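Local coordinates for protein omega transaminase (PDB 5LHA) that catalyses amino-group transfer from amines to carbonyl compounds as a class-III, fold type I transaminase, with its cofactor held here as pyridoxamine phosphate, at residues Q112-R117 with L306-I311; R147-S152 with A222-A227; H185-P190 with R211-Q216; A204-C209 with P243-P248. One frame throughout, in Å; residues are numbered along the deposited sequence.

Contact 1: Q112-R117 with L306-I311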
loop_
_atom_site.group_PDB
_atom_site.type_symbol
_atom_site.label_atom_id
_atom_site.label_comp_id
_atom_site.label_asym_id
_atom_site.label_seq_id
_atom_site.Cartn_x
_atom_site.Cartn_y
_atom_site.Cartn_z
ATOM N N GLN A 112 -0.503 -37.996 3.276
ATOM C CA GLN A 112 0.618 -37.799 4.191
ATOM C C GLN A 112 0.726 -36.354 4.648
ATOM O O GLN A 112 1.181 -36.086 5.765
ATOM C CB GLN A 112 1.918 -38.244 3.513
ATOM C CG GLN A 112 3.158 -38.087 4.373
ATOM C CD GLN A 112 4.419 -38.601 3.698
ATOM O OE1 GLN A 112 5.529 -38.194 4.050
ATOM N NE2 GLN A 112 4.258 -39.508 2.736
ATOM N N GLU A 113 0.305 -35.408 3.813
ATOM C CA GLU A 113 0.292 -34.001 4.177
ATOM C C GLU A 113 -1.091 -33.521 4.607
ATOM O O GLU A 113 -1.301 -32.313 4.738
ATOM C CB GLU A 113 0.822 -33.155 3.019
ATOM C CG GLU A 113 2.306 -33.381 2.716
ATOM C CD GLU A 113 2.593 -34.746 2.123
ATOM O OE1 GLU A 113 1.730 -35.268 1.387
ATOM O OE2 GLU A 113 3.672 -35.304 2.415
ATOM N N ARG A 114 -2.025 -34.449 4.844
ATOM C CA ARG A 114 -3.377 -34.144 5.328
ATOM C C ARG A 114 -4.080 -33.108 4.450
ATOM O O ARG A 114 -4.925 -32.345 4.920
ATOM C CB ARG A 114 -3.355 -33.697 6.797
ATOM C CG ARG A 114 -4.697 -33.860 7.536
ATOM C CD ARG A 114 -4.658 -33.432 9.015
ATOM N NE ARG A 114 -3.626 -32.428 9.304
ATOM C CZ ARG A 114 -3.708 -31.127 9.010
ATOM N NH1 ARG A 114 -4.778 -30.636 8.407
ATOM N NH2 ARG A 114 -2.706 -30.310 9.318
ATOM N N MET A 115 -3.741 -33.075 3.160
ATOM C CA MET A 115 -4.443 -32.207 2.225
ATOM C C MET A 115 -5.895 -32.647 2.092
ATOM O O MET A 115 -6.188 -33.839 1.958
ATOM C CB MET A 115 -3.765 -32.238 0.856
ATOM C CG MET A 115 -2.403 -31.560 0.792
ATOM S SD MET A 115 -2.436 -29.824 1.291
ATOM C CE MET A 115 -0.837 -29.671 2.076
ATOM N N ALA A 116 -6.806 -31.682 2.102
ATOM C CA ALA A 116 -8.232 -31.983 2.142
ATOM C C ALA A 116 -9.023 -31.402 0.980
ATOM O O ALA A 116 -9.987 -32.031 0.536
ATOM C CB ALA A 116 -8.845 -31.489 3.459
ATOM N N ARG A 117 -8.640 -30.230 0.470
ATOM C CA ARG A 117 -9.384 -29.537 -0.570
ATOM C C ARG A 117 -8.434 -29.042 -1.654
ATOM O O ARG A 117 -7.289 -28.669 -1.379
ATOM C CB ARG A 117 -10.167 -28.350 0.009
ATOM C CG ARG A 117 -11.243 -28.732 1.007
ATOM C CD ARG A 117 -12.466 -29.299 0.310
ATOM N NE ARG A 117 -13.557 -29.575 1.243
ATOM C CZ ARG A 117 -13.709 -30.721 1.903
ATOM N NH1 ARG A 117 -12.846 -31.713 1.736
ATOM N NH2 ARG A 117 -14.733 -30.883 2.725
ATOM N N LEU A 306 -3.690 -27.070 -3.184
ATOM C CA LEU A 306 -4.288 -27.971 -2.203
ATOM C C LEU A 306 -4.178 -27.362 -0.817
ATOM O O LEU A 306 -3.176 -26.728 -0.489
ATOM C CB LEU A 306 -3.615 -29.345 -2.201
ATOM C CG LEU A 306 -3.977 -30.333 -3.319
ATOM C CD1 LEU A 306 -3.385 -29.892 -4.649
ATOM C CD2 LEU A 306 -3.517 -31.738 -2.965
ATOM N N PHE A 307 -5.206 -27.582 -0.002
ATOM C CA PHE A 307 -5.293 -27.047 1.349
ATOM C C PHE A 307 -5.523 -28.191 2.318
ATOM O O PHE A 307 -6.282 -29.119 2.028
ATOM C CB PHE A 307 -6.417 -26.013 1.458
ATOM C CG PHE A 307 -6.305 -24.902 0.444
ATOM C CD1 PHE A 307 -6.763 -25.070 -0.851
ATOM C CD2 PHE A 307 -5.722 -23.692 0.793
ATOM C CE1 PHE A 307 -6.640 -24.052 -1.790
ATOM C CE2 PHE A 307 -5.598 -22.665 -0.142
ATOM C CZ PHE A 307 -6.060 -22.846 -1.428
ATOM N N ASN A 308 -4.857 -28.129 3.465
ATOM C CA ASN A 308 -4.977 -29.216 4.419
ATOM C C ASN A 308 -6.278 -29.087 5.213
ATOM O O ASN A 308 -7.025 -28.113 5.081
ATOM C CB ASN A 308 -3.735 -29.266 5.317
ATOM C CG ASN A 308 -3.535 -28.001 6.145
ATOM O OD1 ASN A 308 -4.368 -27.104 6.147
ATOM N ND2 ASN A 308 -2.407 -27.924 6.835
ATOM N N GLN A 309 -6.547 -30.112 6.032
ATOM C CA GLN A 309 -7.784 -30.170 6.807
ATOM C C GLN A 309 -7.910 -28.977 7.744
ATOM O O GLN A 309 -9.003 -28.428 7.910
ATOM C CB GLN A 309 -7.840 -31.475 7.604
ATOM C CG GLN A 309 -9.225 -31.863 8.117
ATOM C CD GLN A 309 -10.124 -32.465 7.049
ATOM O OE1 GLN A 309 -9.776 -33.470 6.425
ATOM N NE2 GLN A 309 -11.293 -31.864 6.844
ATOM N N ARG A 310 -6.809 -28.583 8.387
ATOM C CA ARG A 310 -6.800 -27.394 9.235
ATOM C C ARG A 310 -7.441 -26.198 8.534
ATOM O O ARG A 310 -8.433 -25.634 9.011
ATOM C CB ARG A 310 -5.362 -27.068 9.643
ATOM C CG ARG A 310 -5.194 -25.735 10.346
ATOM C CD ARG A 310 -3.734 -25.311 10.377
ATOM N NE ARG A 310 -3.566 -23.944 10.877
ATOM C CZ ARG A 310 -2.397 -23.385 11.191
ATOM N NH1 ARG A 310 -1.267 -24.067 11.071
ATOM N NH2 ARG A 310 -2.360 -22.135 11.631
ATOM N N ILE A 311 -6.890 -25.820 7.380
ATOM C CA ILE A 311 -7.384 -24.673 6.620
ATOM C C ILE A 311 -8.796 -24.925 6.105
ATOM O O ILE A 311 -9.655 -24.036 6.142
ATOM C CB ILE A 311 -6.407 -24.362 5.468
ATOM C CG1 ILE A 311 -5.055 -23.914 6.020
ATOM C CG2 ILE A 311 -6.976 -23.297 4.514
ATOM C CD1 ILE A 311 -3.915 -24.022 5.014
#

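Contact 2: R147-S152 with A222-A227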
loop_
_atom_site.group_PDB
_atom_site.type_symbol
_atom_site.label_atom_id
_atom_site.label_comp_id
_atom_site.label_asym_id
_atom_site.label_seq_id
_atom_site.Cartn_x
_atom_site.Cartn_y
_atom_site.Cartn_z
ATOM N N ARG A 147 -3.871 -10.914 10.429
ATOM C CA ARG A 147 -2.892 -11.794 9.790
ATOM C C ARG A 147 -2.891 -11.550 8.281
ATOM O O ARG A 147 -3.663 -12.154 7.535
ATOM C CB ARG A 147 -3.220 -13.242 10.132
ATOM C CG ARG A 147 -3.109 -13.555 11.625
ATOM C CD ARG A 147 -1.777 -14.214 11.905
ATOM N NE ARG A 147 -1.774 -15.018 13.117
ATOM C CZ ARG A 147 -0.802 -15.864 13.441
ATOM N NH1 ARG A 147 0.239 -16.030 12.636
ATOM N NH2 ARG A 147 -0.872 -16.547 14.568
ATOM N N THR A 148 -2.003 -10.662 7.817
ATOM C CA THR A 148 -2.053 -10.211 6.427
ATOM C C THR A 148 -0.722 -10.297 5.667
ATOM O O THR A 148 -0.707 -10.411 4.435
ATOM C CB THR A 148 -2.592 -8.772 6.423
ATOM O OG1 THR A 148 -2.862 -8.334 5.085
ATOM C CG2 THR A 148 -1.610 -7.839 7.075
ATOM N N ARG A 149 0.398 -10.224 6.375
ATOM C CA ARG A 149 1.700 -10.151 5.736
ATOM C C ARG A 149 2.176 -11.522 5.258
ATOM O O ARG A 149 1.765 -12.568 5.767
ATOM C CB ARG A 149 2.701 -9.539 6.707
ATOM C CG ARG A 149 2.390 -8.088 7.061
ATOM C CD ARG A 149 3.279 -7.668 8.205
ATOM N NE ARG A 149 3.088 -6.275 8.594
ATOM C CZ ARG A 149 3.498 -5.763 9.749
ATOM N NH1 ARG A 149 4.072 -6.542 10.658
ATOM N NH2 ARG A 149 3.295 -4.480 10.016
ATOM N N PHE A 150 3.084 -11.504 4.281
ATOM C CA PHE A 150 3.636 -12.717 3.690
ATOM C C PHE A 150 5.158 -12.675 3.768
ATOM O O PHE A 150 5.764 -11.620 3.570
ATOM C CB PHE A 150 3.213 -12.884 2.211
ATOM C CG PHE A 150 1.716 -12.996 1.984
ATOM C CD1 PHE A 150 0.980 -14.011 2.560
ATOM C CD2 PHE A 150 1.063 -12.111 1.136
ATOM C CE1 PHE A 150 -0.394 -14.118 2.327
ATOM C CE2 PHE A 150 -0.298 -12.217 0.897
ATOM C CZ PHE A 150 -1.028 -13.224 1.497
ATOM N N LEU A 151 5.778 -13.818 4.049
ATOM C CA LEU A 151 7.226 -13.957 4.001
ATOM C C LEU A 151 7.632 -14.823 2.813
ATOM O O LEU A 151 6.937 -15.777 2.459
ATOM C CB LEU A 151 7.771 -14.590 5.289
ATOM C CG LEU A 151 7.445 -13.930 6.635
ATOM C CD1 LEU A 151 8.022 -14.722 7.816
ATOM C CD2 LEU A 151 7.921 -12.487 6.690
ATOM N N SER A 152 8.783 -14.508 2.224
ATOM C CA SER A 152 9.350 -15.349 1.176
ATOM C C SER A 152 10.863 -15.170 1.206
ATOM O O SER A 152 11.401 -14.377 1.990
ATOM C CB SER A 152 8.748 -15.044 -0.211
ATOM O OG SER A 152 9.089 -13.752 -0.703
ATOM N N ALA A 222 4.058 -11.709 15.120
ATOM C CA ALA A 222 3.507 -12.891 14.475
ATOM C C ALA A 222 2.032 -12.710 14.141
ATOM O O ALA A 222 1.544 -13.273 13.159
ATOM C CB ALA A 222 3.729 -14.112 15.367
ATOM N N GLN A 223 1.303 -11.940 14.946
ATOM C CA GLN A 223 -0.121 -11.740 14.722
ATOM C C GLN A 223 -0.444 -10.992 13.431
ATOM O O GLN A 223 -1.624 -10.881 13.089
ATOM C CB GLN A 223 -0.743 -11.014 15.917
ATOM C CG GLN A 223 -0.269 -9.580 16.131
ATOM C CD GLN A 223 1.052 -9.474 16.889
ATOM O OE1 GLN A 223 1.729 -10.473 17.133
ATOM N NE2 GLN A 223 1.429 -8.249 17.246
ATOM N N THR A 224 0.545 -10.472 12.711
ATOM C CA THR A 224 0.289 -9.810 11.433
ATOM C C THR A 224 0.638 -10.662 10.214
ATOM O O THR A 224 0.417 -10.218 9.084
ATOM C CB THR A 224 1.056 -8.483 11.360
ATOM O OG1 THR A 224 2.470 -8.735 11.370
ATOM C CG2 THR A 224 0.688 -7.594 12.526
ATOM N N ILE A 225 1.138 -11.877 10.403
ATOM C CA ILE A 225 1.744 -12.654 9.325
ATOM C C ILE A 225 0.809 -13.795 8.931
ATOM O O ILE A 225 0.446 -14.636 9.765
ATOM C CB ILE A 225 3.131 -13.172 9.734
ATOM C CG1 ILE A 225 4.011 -11.992 10.165
ATOM C CG2 ILE A 225 3.778 -13.914 8.577
ATOM C CD1 ILE A 225 5.330 -12.389 10.774
ATOM N N ALA A 226 0.421 -13.821 7.654
ATOM C CA ALA A 226 -0.510 -14.834 7.159
ATOM C C ALA A 226 0.206 -16.122 6.765
ATOM O O ALA A 226 -0.215 -17.215 7.163
ATOM C CB ALA A 226 -1.305 -14.287 5.971
ATOM N N ALA A 227 1.290 -16.022 5.995
ATOM C CA ALA A 227 1.926 -17.235 5.504
ATOM C C ALA A 227 3.371 -16.963 5.117
ATOM O O ALA A 227 3.776 -15.819 4.891
ATOM C CB ALA A 227 1.154 -17.822 4.323
#

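Contact 3: H185-P190 with R211-Q216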
loop_
_atom_site.group_PDB
_atom_site.type_symbol
_atom_site.label_atom_id
_atom_site.label_comp_id
_atom_site.label_asym_id
_atom_site.label_seq_id
_atom_site.Cartn_x
_atom_site.Cartn_y
_atom_site.Cartn_z
ATOM N N HIS A 185 7.742 -9.528 2.828
ATOM C CA HIS A 185 9.069 -9.422 3.420
ATOM C C HIS A 185 9.958 -10.589 3.022
ATOM O O HIS A 185 9.534 -11.746 3.058
ATOM C CB HIS A 185 8.965 -9.319 4.946
ATOM C CG HIS A 185 8.250 -8.088 5.412
ATOM N ND1 HIS A 185 6.881 -8.030 5.570
ATOM C CD2 HIS A 185 8.715 -6.852 5.722
ATOM C CE1 HIS A 185 6.536 -6.822 5.980
ATOM N NE2 HIS A 185 7.630 -6.088 6.078
ATOM N N LEU A 186 11.201 -10.276 2.657
ATOM C CA LEU A 186 12.138 -11.273 2.159
ATOM C C LEU A 186 13.082 -11.754 3.253
ATOM O O LEU A 186 13.532 -10.976 4.099
ATOM C CB LEU A 186 12.963 -10.731 0.990
ATOM C CG LEU A 186 12.284 -10.743 -0.371
ATOM C CD1 LEU A 186 13.273 -10.309 -1.437
ATOM C CD2 LEU A 186 11.756 -12.110 -0.668
ATOM N N LEU A 187 13.390 -13.043 3.209
ATOM C CA LEU A 187 14.380 -13.673 4.063
ATOM C C LEU A 187 15.529 -14.142 3.183
ATOM O O LEU A 187 15.347 -14.388 1.992
ATOM C CB LEU A 187 13.761 -14.856 4.816
ATOM C CG LEU A 187 12.461 -14.518 5.545
ATOM C CD1 LEU A 187 11.676 -15.762 5.871
ATOM C CD2 LEU A 187 12.782 -13.753 6.820
ATOM N N ASP A 188 16.719 -14.252 3.762
ATOM C CA ASP A 188 17.847 -14.757 2.996
ATOM C C ASP A 188 17.657 -16.236 2.689
ATOM O O ASP A 188 16.967 -16.961 3.408
ATOM C CB ASP A 188 19.166 -14.532 3.745
ATOM C CG ASP A 188 19.707 -13.124 3.564
ATOM O OD1 ASP A 188 20.048 -12.762 2.417
ATOM O OD2 ASP A 188 19.804 -12.379 4.562
ATOM N N THR A 189 18.219 -16.656 1.619
ATOM C CA THR A 189 18.020 -18.069 1.335
ATOM C C THR A 189 19.226 -18.882 1.799
ATOM O O THR A 189 20.360 -18.390 1.753
ATOM C CB THR A 189 17.786 -18.299 -0.160
ATOM O OG1 THR A 189 17.686 -19.702 -0.423
ATOM C CG2 THR A 189 18.924 -17.712 -0.992
ATOM N N PRO A 190 19.031 -20.112 2.285
ATOM C CA PRO A 190 20.183 -20.924 2.708
ATOM C C PRO A 190 20.979 -21.455 1.522
ATOM O O PRO A 190 20.882 -22.631 1.145
ATOM C CB PRO A 190 19.534 -22.038 3.536
ATOM C CG PRO A 190 18.174 -22.159 2.972
ATOM C CD PRO A 190 17.752 -20.774 2.593
ATOM N N ARG A 211 17.599 -18.196 12.637
ATOM C CA ARG A 211 17.693 -17.096 13.590
ATOM C C ARG A 211 17.227 -15.785 12.963
ATOM O O ARG A 211 16.508 -15.005 13.602
ATOM C CB ARG A 211 19.122 -16.977 14.117
ATOM C CG ARG A 211 19.386 -15.693 14.859
ATOM C CD ARG A 211 20.802 -15.652 15.401
ATOM N NE ARG A 211 21.276 -14.281 15.573
ATOM C CZ ARG A 211 22.480 -13.960 16.027
ATOM N NH1 ARG A 211 23.339 -14.915 16.363
ATOM N NH2 ARG A 211 22.825 -12.683 16.147
ATOM N N GLN A 212 17.613 -15.535 11.707
ATOM C CA GLN A 212 17.105 -14.370 10.990
ATOM C C GLN A 212 15.585 -14.419 10.877
ATOM O O GLN A 212 14.911 -13.387 10.971
ATOM C CB GLN A 212 17.735 -14.288 9.596
ATOM C CG GLN A 212 17.257 -13.111 8.747
ATOM C CD GLN A 212 17.785 -13.157 7.316
ATOM O OE1 GLN A 212 17.234 -13.846 6.458
ATOM N NE2 GLN A 212 18.853 -12.418 7.056
ATOM N N LEU A 213 15.031 -15.609 10.638
ATOM C CA LEU A 213 13.583 -15.741 10.504
ATOM C C LEU A 213 12.857 -15.418 11.814
ATOM O O LEU A 213 11.837 -14.714 11.813
ATOM C CB LEU A 213 13.245 -17.147 9.998
ATOM C CG LEU A 213 11.790 -17.607 10.020
ATOM C CD1 LEU A 213 10.934 -16.739 9.137
ATOM C CD2 LEU A 213 11.725 -19.052 9.560
ATOM N N GLU A 214 13.360 -15.928 12.944
ATOM C CA GLU A 214 12.743 -15.602 14.229
ATOM C C GLU A 214 12.794 -14.109 14.510
ATOM O O GLU A 214 11.833 -13.532 15.034
ATOM C CB GLU A 214 13.423 -16.352 15.369
ATOM C CG GLU A 214 13.200 -17.823 15.342
ATOM C CD GLU A 214 14.056 -18.563 16.342
ATOM O OE1 GLU A 214 15.044 -17.994 16.856
ATOM O OE2 GLU A 214 13.738 -19.736 16.608
ATOM N N GLU A 215 13.924 -13.474 14.197
ATOM C CA GLU A 215 14.062 -12.050 14.463
ATOM C C GLU A 215 13.069 -11.246 13.637
ATOM O O GLU A 215 12.431 -10.318 14.150
ATOM C CB GLU A 215 15.499 -11.613 14.181
ATOM C CG GLU A 215 16.488 -12.120 15.228
ATOM C CD GLU A 215 17.929 -12.060 14.763
ATOM O OE1 GLU A 215 18.156 -11.714 13.585
ATOM O OE2 GLU A 215 18.832 -12.361 15.575
ATOM N N GLN A 216 12.891 -11.618 12.367
ATOM C CA GLN A 216 11.933 -10.922 11.513
ATOM C C GLN A 216 10.508 -11.106 12.015
ATOM O O GLN A 216 9.696 -10.175 11.954
ATOM C CB GLN A 216 12.060 -11.415 10.071
ATOM C CG GLN A 216 13.336 -10.974 9.376
ATOM C CD GLN A 216 13.720 -9.543 9.707
ATOM O OE1 GLN A 216 14.743 -9.296 10.346
ATOM N NE2 GLN A 216 12.897 -8.594 9.282
#

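Contact 4: A204-C209 with P243-P248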
loop_
_atom_site.group_PDB
_atom_site.type_symbol
_atom_site.label_atom_id
_atom_site.label_comp_id
_atom_site.label_asym_id
_atom_site.label_seq_id
_atom_site.Cartn_x
_atom_site.Cartn_y
_atom_site.Cartn_z
ATOM N N ALA A 204 25.531 -24.779 10.054
ATOM C CA ALA A 204 25.726 -23.398 10.471
ATOM C C ALA A 204 24.930 -22.428 9.603
ATOM O O ALA A 204 24.479 -21.389 10.096
ATOM C CB ALA A 204 27.212 -23.049 10.447
ATOM N N LEU A 205 24.748 -22.749 8.318
ATOM C CA LEU A 205 24.000 -21.869 7.418
ATOM C C LEU A 205 22.503 -21.926 7.699
ATOM O O LEU A 205 21.813 -20.902 7.633
ATOM C CB LEU A 205 24.293 -22.233 5.959
ATOM C CG LEU A 205 23.667 -21.363 4.864
ATOM C CD1 LEU A 205 24.090 -19.899 4.976
ATOM C CD2 LEU A 205 24.040 -21.909 3.512
ATOM N N THR A 206 21.970 -23.122 7.939
ATOM C CA THR A 206 20.577 -23.239 8.354
ATOM C C THR A 206 20.309 -22.440 9.620
ATOM O O THR A 206 19.297 -21.735 9.714
ATOM C CB THR A 206 20.216 -24.706 8.571
ATOM O OG1 THR A 206 20.273 -25.400 7.321
ATOM C CG2 THR A 206 18.819 -24.845 9.175
ATOM N N ALA A 207 21.219 -22.534 10.598
ATOM C CA ALA A 207 21.030 -21.860 11.881
ATOM C C ALA A 207 21.015 -20.342 11.728
ATOM O O ALA A 207 20.203 -19.656 12.363
ATOM C CB ALA A 207 22.121 -22.297 12.859
ATOM N N HIS A 208 21.919 -19.800 10.908
ATOM C CA HIS A 208 21.908 -18.370 10.610
ATOM C C HIS A 208 20.560 -17.953 10.027
ATOM O O HIS A 208 19.987 -16.927 10.415
ATOM C CB HIS A 208 23.042 -18.025 9.641
ATOM C CG HIS A 208 24.399 -18.004 10.273
ATOM N ND1 HIS A 208 24.699 -17.243 11.381
ATOM C CD2 HIS A 208 25.539 -18.656 9.942
ATOM C CE1 HIS A 208 25.967 -17.427 11.707
ATOM N NE2 HIS A 208 26.499 -18.283 10.852
ATOM N N CYS A 209 20.040 -18.745 9.083
ATOM C CA CYS A 209 18.824 -18.357 8.380
ATOM C C CYS A 209 17.617 -18.410 9.311
ATOM O O CYS A 209 16.801 -17.479 9.336
ATOM C CB CYS A 209 18.613 -19.274 7.172
ATOM S SG CYS A 209 19.838 -19.072 5.851
ATOM N N PRO A 243 20.030 -26.798 2.747
ATOM C CA PRO A 243 20.484 -27.885 3.621
ATOM C C PRO A 243 19.316 -28.715 4.145
ATOM O O PRO A 243 18.163 -28.277 4.190
ATOM C CB PRO A 243 21.208 -27.149 4.755
ATOM C CG PRO A 243 21.607 -25.837 4.156
ATOM C CD PRO A 243 20.503 -25.480 3.206
ATOM N N ALA A 244 19.636 -29.952 4.530
ATOM C CA ALA A 244 18.600 -30.931 4.830
ATOM C C ALA A 244 17.774 -30.558 6.052
ATOM O O ALA A 244 16.602 -30.941 6.144
ATOM C CB ALA A 244 19.230 -32.300 5.034
ATOM N N ASP A 245 18.364 -29.860 7.016
ATOM C CA ASP A 245 17.639 -29.471 8.215
ATOM C C ASP A 245 16.908 -28.137 8.077
ATOM O O ASP A 245 16.229 -27.723 9.021
ATOM C CB ASP A 245 18.594 -29.433 9.413
ATOM C CG ASP A 245 19.847 -28.629 9.133
ATOM O OD1 ASP A 245 20.155 -28.401 7.944
ATOM O OD2 ASP A 245 20.520 -28.217 10.102
ATOM N N TYR A 246 17.033 -27.447 6.941
ATOM C CA TYR A 246 16.403 -26.134 6.810
ATOM C C TYR A 246 14.877 -26.221 6.806
ATOM O O TYR A 246 14.207 -25.506 7.561
ATOM C CB TYR A 246 16.900 -25.420 5.555
ATOM C CG TYR A 246 16.230 -24.075 5.358
ATOM C CD1 TYR A 246 16.508 -23.010 6.207
ATOM C CD2 TYR A 246 15.321 -23.871 4.325
ATOM C CE1 TYR A 246 15.901 -21.778 6.036
ATOM C CE2 TYR A 246 14.714 -22.639 4.143
ATOM C CZ TYR A 246 15.008 -21.599 5.002
ATOM O OH TYR A 246 14.403 -20.375 4.824
ATOM N N TRP A 247 14.304 -27.042 5.922
ATOM C CA TRP A 247 12.847 -27.104 5.825
ATOM C C TRP A 247 12.199 -27.666 7.091
ATOM O O TRP A 247 11.144 -27.162 7.501
ATOM C CB TRP A 247 12.412 -27.899 4.587
ATOM C CG TRP A 247 12.233 -27.005 3.386
ATOM C CD1 TRP A 247 13.217 -26.510 2.576
ATOM C CD2 TRP A 247 11.001 -26.451 2.903
ATOM N NE1 TRP A 247 12.670 -25.703 1.605
ATOM C CE2 TRP A 247 11.314 -25.648 1.786
ATOM C CE3 TRP A 247 9.666 -26.562 3.300
ATOM C CZ2 TRP A 247 10.337 -24.969 1.056
ATOM C CZ3 TRP A 247 8.700 -25.888 2.580
ATOM C CH2 TRP A 247 9.040 -25.097 1.472
ATOM N N PRO A 248 12.771 -28.687 7.743
ATOM C CA PRO A 248 12.225 -29.083 9.056
ATOM C C PRO A 248 12.233 -27.965 10.091
ATOM O O PRO A 248 11.277 -27.843 10.868
ATOM C CB PRO A 248 13.132 -30.252 9.463
ATOM C CG PRO A 248 13.543 -30.851 8.159
ATOM C CD PRO A 248 13.728 -29.692 7.234
#

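Contact 1: Q112-R117 with L306-I311
Ala116 and Arg117 both present their backbone N-H groups to the carbonyl oxygen of Phe307, the signature of a classic beta bulge. It lies where edge strand 115-121 of the large sheet of the fold type I transaminase meets the antiparallel strand 303-308. The bond from Ala116 N to Phe307 O is short and nearly straight (2.6 Å, 171°), while that from Arg117 N reaches the same oxygen in the carbonyl plane at 3.0 Å. Phe307 N answers by donating to Arg117 O at 2.7 Å, and Arg117 O also lies at the edge of the Phe307 ring. Where strand 306-308 turns into helix 309-316, Gln309 N donates to Arg114 O at 3.0 Å. Side chains pad this frame: Met115, bent at chi2, crosses Leu306 at about a right angle and brings SD to 3.7 Å from Leu306 CB, while the methyl of Ala116 rests against Gln309 OE1, whose amide NE2 hydrogen-bonds Asp313.

Farther out, Arg117 forms a salt bridge with Glu316, and Trp22 of the second subunit meets the Phe307 ring with planes about 40° apart. Asn308 sits at the N-cap: its CG stands between the backbone N and the carbonyl carbon (chi1 61°), turning OD1 back over the first turn, while ND2 binds Asp287. The cap itself is the bond from Ile311 N to Asn308 OD1, 3.1 Å long.

Contact 2: R147-S152 with A222-A227
Ala222 and Gln223, in the 3-10 turn that leads into strand 225-230, lie over one face of the Arg147 guanidinium, with Gln223 CA and Ala222 O above it. At Thr224 the carbonyl oxygen takes two backbone donors, Arg149 N in the carbonyl plane at 2.7 Å and Thr148 N from above that plane at 2.8 Å. The Thr224 side chain runs beside that of Arg149, pointing the same way, and its OG1 is hydrogen-bonded to Gly221 O. Ile225 O receives Arg147 NH1 in the guanidinium plane at 3.2 Å, almost straight at 173°; the bend at chi2 (-99°) swings the arginine back over the turn, and its NH2 binds His257 O. Replacing Arg147 with an alanine would probably leave Ile225 O and His257 O each without its guanidinium donor and uncover the turn. Next, Ala226 N donates to Arg149 O at 2.6 Å, and its methyl meets Phe150 CE1. Ala227 O closes the parallel pairing by accepting Leu151 N at 3.0 Å, after a bulge that shifts the register by one. The joined strands lie within the large sheet, with strand 184-187 beside 149-153, strand 260-264 against Ala227, and helix 124-141 packed on Phe150.

Contact 3: H185-P190 with R211-Q216
Full extension of Gln212, with chi1 at 179° and chi2 at -173°, carries its terminal amide from helix 202-220 to the backbone of Asp188, just past the end of strand 184-187. Strand and helix run nearly antiparallel, forming the first half of a beta-alpha-beta crossover: helix 202-220 leads from this edge strand of the large sheet to the parallel strand 225-230, past the intervening strand 149-153. The amide works as a two-point grip. Gln212 OE1 accepts from Asp188 N in the plane of its own carbonyl at 2.8 Å, and Gln212 NE2 donates to Asp188 OD2 at 2.7 Å. The second bond is almost linear (177°), lies in the amide plane and uses the anti lone pair of the carboxylate oxygen. With both ends engaged, the rotation of the amide is fixed. A leucine in place of Gln212 would probably leave Asp188 N and Asp188 OD2 without their mates and set the carboxylate free to turn.

Beneath this polar pair the packing is apolar. Leu187 slides past Gln216 in the opposite direction, setting CD2 against Gln216 CG at 3.8 Å. On the helix's outer side, Arg211 forms a salt bridge with Asp198 of the third subunit, while inward Leu213 also packs on Leu250 and Val253 of helix 246-256. The Leu187 branch that meets it is tightly placed, with CD1 just 3.5 Å from Leu213 CD1.

Contact 4: A204-C209 with P243-P248
Thr206 carries this contact, reaching from helix 202-220 to Tyr246 at the start of helix 246-256 and Pro243 in the loop before it. Its two branches divide the work. The methyl CG2 lies 3.6 Å from Tyr246 CA and sits at the edge of the tyrosine ring, near its plane. The hydroxyl points instead to the loop ahead of the helix, where OG1 rests 3.2 Å from Pro243 CB. This split follows from chi1 of -66°, which puts OG1 beside the backbone N and CG2 beside the carbonyl carbon. One turn farther on, Cys209 CB packs obliquely on the Tyr246 ring, 3.9 Å from CE1. Pro190 packs against Pro243, the Tyr246 ring and Cys209, bridging the two segments. Asp245 brings OD1 to 3.1 Å from Thr206 OG1, its CG held between the backbone N and the carbonyl carbon. The carbonyl oxygen of Pro202, on the threonine's own helix, is also within hydrogen-bonding distance of that hydroxyl. A single proton thus has two candidate acceptors, one a carboxylate and one a helix carbonyl, and the buried hydroxyl probably finds a polar partner without disturbing the apolar packing of its methyl.

Overall arrangement
Contacts 1, 2 and 3 all reach the large seven-stranded sheet: contact 1 at its edge strand 115-121, contact 2 at strands 149-153 and 225-230, and contact 3 at the other edge strand, 184-187. Contact 1 closes the longest loop of the four and encloses the others; contact 3 is nested inside contact 2, and contact 4 crosses both. The centre of contact 1 is about 20 Å from that of contact 2. Contacts 2 and 3 touch through neighbouring strands. Contact 4 shares helix 202-220 with contact 3, their centres about 11 Å apart. All four belong to the large domain that carries the cofactor in this fold, contacts 2 to 4 toward one side, contact 1 at the far edge.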